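Local coordinates for tyrosine--tRNA ligase, mitochondrial (Coccidioides posadasii, PDB 5IJX), which probably attaches L-tyrosine to mitochondrial tRNA(Tyr) in an ATP-dependent reaction, as a class I aminoacyl-tRNA synthetase, at residues 68-73 and 85-90. Sequence-based numbering, arbitrary orientation.
With TYR (tyrosine), chain B.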
loop_
_atom_site.group_PDB
_atom_site.type_symbol
_atom_site.label_atom_id
_atom_site.label_comp_id
_atom_site.label_asym_id
_atom_site.label_seq_id
_atom_site.Cartn_x
_atom_site.Cartn_y
_atom_site.Cartn_z
ATOM N N PHE A 68 19.285 5.538 -17.327
ATOM C CA PHE A 68 19.482 4.245 -16.690
ATOM C C PHE A 68 19.501 4.437 -15.180
ATOM O O PHE A 68 19.838 5.517 -14.685
ATOM C CB PHE A 68 20.801 3.591 -17.143
ATOM C CG PHE A 68 20.919 3.410 -18.634
ATOM C CD1 PHE A 68 20.975 2.143 -19.188
ATOM C CD2 PHE A 68 20.979 4.506 -19.479
ATOM C CE1 PHE A 68 21.084 1.972 -20.556
ATOM C CE2 PHE A 68 21.085 4.340 -20.845
ATOM C CZ PHE A 68 21.138 3.073 -21.385
ATOM N N TYR A 69 19.143 3.390 -14.440
ATOM C CA TYR A 69 19.242 3.464 -12.989
ATOM C C TYR A 69 19.432 2.070 -12.409
ATOM O O TYR A 69 18.947 1.075 -12.954
ATOM C CB TYR A 69 18.015 4.155 -12.365
ATOM C CG TYR A 69 16.946 3.234 -11.805
ATOM C CD1 TYR A 69 16.998 2.802 -10.484
ATOM C CD2 TYR A 69 15.872 2.824 -12.582
ATOM C CE1 TYR A 69 16.022 1.972 -9.961
ATOM C CE2 TYR A 69 14.891 1.992 -12.067
ATOM C CZ TYR A 69 14.973 1.571 -10.755
ATOM O OH TYR A 69 14.002 0.744 -10.233
ATOM N N ALA A 70 20.170 2.017 -11.300
ATOM C CA ALA A 70 20.378 0.802 -10.530
ATOM C C ALA A 70 20.160 1.120 -9.058
ATOM O O ALA A 70 20.467 2.220 -8.593
ATOM C CB ALA A 70 21.787 0.223 -10.741
ATOM N N GLY A 71 19.622 0.153 -8.331
ATOM C CA GLY A 71 19.265 0.340 -6.932
ATOM C C GLY A 71 20.021 -0.614 -6.035
ATOM O O GLY A 71 20.202 -1.785 -6.371
ATOM N N VAL A 72 20.461 -0.106 -4.887
ATOM C CA VAL A 72 21.114 -0.911 -3.863
ATOM C C VAL A 72 20.362 -0.721 -2.557
ATOM O O VAL A 72 20.089 0.415 -2.151
ATOM C CB VAL A 72 22.594 -0.532 -3.693
ATOM C CG1 VAL A 72 23.229 -1.374 -2.598
ATOM C CG2 VAL A 72 23.331 -0.728 -4.995
ATOM N N ASP A 73 20.032 -1.829 -1.903
ATOM C CA ASP A 73 19.412 -1.771 -0.591
ATOM C C ASP A 73 20.495 -1.687 0.475
ATOM O O ASP A 73 21.327 -2.599 0.566
ATOM C CB ASP A 73 18.536 -2.987 -0.355
ATOM C CG ASP A 73 17.057 -2.686 -0.540
ATOM O OD1 ASP A 73 16.724 -1.646 -1.149
ATOM O OD2 ASP A 73 16.227 -3.497 -0.073
ATOM N N LEU A 85 29.104 -4.170 -11.037
ATOM C CA LEU A 85 28.814 -4.360 -12.458
ATOM C C LEU A 85 27.651 -3.504 -12.936
ATOM O O LEU A 85 27.803 -2.820 -13.964
ATOM C CB LEU A 85 28.570 -5.840 -12.750
ATOM C CG LEU A 85 29.699 -6.784 -12.346
ATOM C CD1 LEU A 85 29.336 -8.184 -12.797
ATOM C CD2 LEU A 85 31.039 -6.346 -12.926
ATOM N N PRO A 86 26.484 -3.494 -12.286
ATOM C CA PRO A 86 25.460 -2.518 -12.691
ATOM C C PRO A 86 26.025 -1.114 -12.762
ATOM O O PRO A 86 25.848 -0.411 -13.764
ATOM C CB PRO A 86 24.388 -2.659 -11.603
ATOM C CG PRO A 86 24.587 -4.012 -11.034
ATOM C CD PRO A 86 26.047 -4.313 -11.141
ATOM N N PHE A 87 26.749 -0.703 -11.720
ATOM C CA PHE A 87 27.300 0.643 -11.688
ATOM C C PHE A 87 28.281 0.865 -12.831
ATOM O O PHE A 87 28.274 1.930 -13.461
ATOM C CB PHE A 87 27.955 0.887 -10.330
ATOM C CG PHE A 87 26.974 0.886 -9.184
ATOM C CD1 PHE A 87 25.667 1.304 -9.376
ATOM C CD2 PHE A 87 27.353 0.460 -7.922
ATOM C CE1 PHE A 87 24.765 1.306 -8.339
ATOM C CE2 PHE A 87 26.447 0.458 -6.877
ATOM C CZ PHE A 87 25.153 0.882 -7.090
HETATM N N MSE A 88 29.115 -0.128 -13.127
HETATM C CA MSE A 88 29.971 -0.047 -14.303
HETATM C C MSE A 88 29.112 0.375 -15.485
HETATM O O MSE A 88 29.410 1.375 -16.143
HETATM C CB MSE A 88 30.666 -1.381 -14.591
HETATM C CG MSE A 88 31.728 -1.786 -13.574
HETATM SE SE MSE A 88 33.101 -0.435 -13.266
HETATM C CE MSE A 88 33.552 -0.020 -15.114
ATOM N N ILE A 89 28.023 -0.362 -15.728
ATOM C CA ILE A 89 27.123 0.007 -16.817
ATOM C C ILE A 89 26.730 1.473 -16.688
ATOM O O ILE A 89 26.953 2.278 -17.603
ATOM C CB ILE A 89 25.893 -0.923 -16.847
ATOM C CG1 ILE A 89 26.324 -2.332 -17.278
ATOM C CG2 ILE A 89 24.811 -0.366 -17.781
ATOM C CD1 ILE A 89 25.186 -3.325 -17.490
ATOM N N LEU A 90 26.184 1.853 -15.529
ATOM C CA LEU A 90 25.849 3.254 -15.303
ATOM C C LEU A 90 27.021 4.148 -15.681
ATOM O O LEU A 90 26.879 5.081 -16.480
ATOM C CB LEU A 90 25.456 3.488 -13.842
ATOM C CG LEU A 90 24.125 2.917 -13.342
ATOM C CD1 LEU A 90 23.786 3.527 -11.993
ATOM C CD2 LEU A 90 22.984 3.146 -14.325
HETATM N N TYR B . 16.483 -5.075 -4.986
HETATM C CA TYR B . 17.801 -4.460 -4.890
HETATM C C TYR B . 18.731 -5.307 -4.020
HETATM O O TYR B . 19.956 -5.267 -4.158
HETATM C CB TYR B . 17.688 -3.044 -4.314
HETATM C CG TYR B . 16.739 -2.129 -5.068
HETATM C CD1 TYR B . 16.627 -2.189 -6.451
HETATM C CD2 TYR B . 15.956 -1.203 -4.390
HETATM C CE1 TYR B . 15.759 -1.352 -7.136
HETATM C CE2 TYR B . 15.087 -0.364 -5.065
HETATM C CZ TYR B . 14.992 -0.442 -6.437
HETATM O OH TYR B . 14.127 0.396 -7.106
HETATM O OXT TYR B . 18.276 -6.054 -3.152
#
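Phe68 meets Leu90 of the helix through its CB, which lies 3.6 Å from Leu90 CD2; its side chain also touches Leu98 and Val235. The two methyls of Leu90 are spread along the strand: CD2 sits by Phe68 while CD1 reaches Ala70, 4.1 Å from its CB. Between them Tyr69 points its side chain to the other side of the sheet, into the amino-acid pocket. Its OH shares a hydrogen bond of 3.1 Å with the OH of the bound tyrosine, which arrives at the edge of the Tyr69 ring, in its plane.

Ala70 comes back to the helix side, and its small CB fits among three residues: Leu90, Pro86 (CB to CB, 4.0 Å) and Phe87, whose CE1 is also 4.0 Å away. This is the first strand-to-helix packing of a beta-alpha-beta unit in the Rossmann-type catalytic domain of this C-terminally truncated class I synthetase. Strand 67-72 lies inside the sheet, between 233-239 and 99-104, and helix 84-95 runs back along it, the axes of 68-72 and 85-90 being 8.4 Å apart with 155° between their directions.

Gly71 again belongs to the ligand side; its carbonyl O lies 3.5 Å from CB of the substrate, and the bare CA leaves room for the substrate ring. Val72 turns to the helix once more. Its chi1 of 179° sets CG1 anti to the backbone N and leaves CG2 beside that N, anti to the carbonyl carbon, where CG2 meets Phe87 CZ, the two side chains crossing at about a right angle; the Phe87 ring also meets that of Phe102. Past the strand end, Asp73 faces the ligand, OD1 3.4 Å from its CD2; OD1 is hydrogen-bonded to Thr108 OG1 and OD2 to Tyr217 OH.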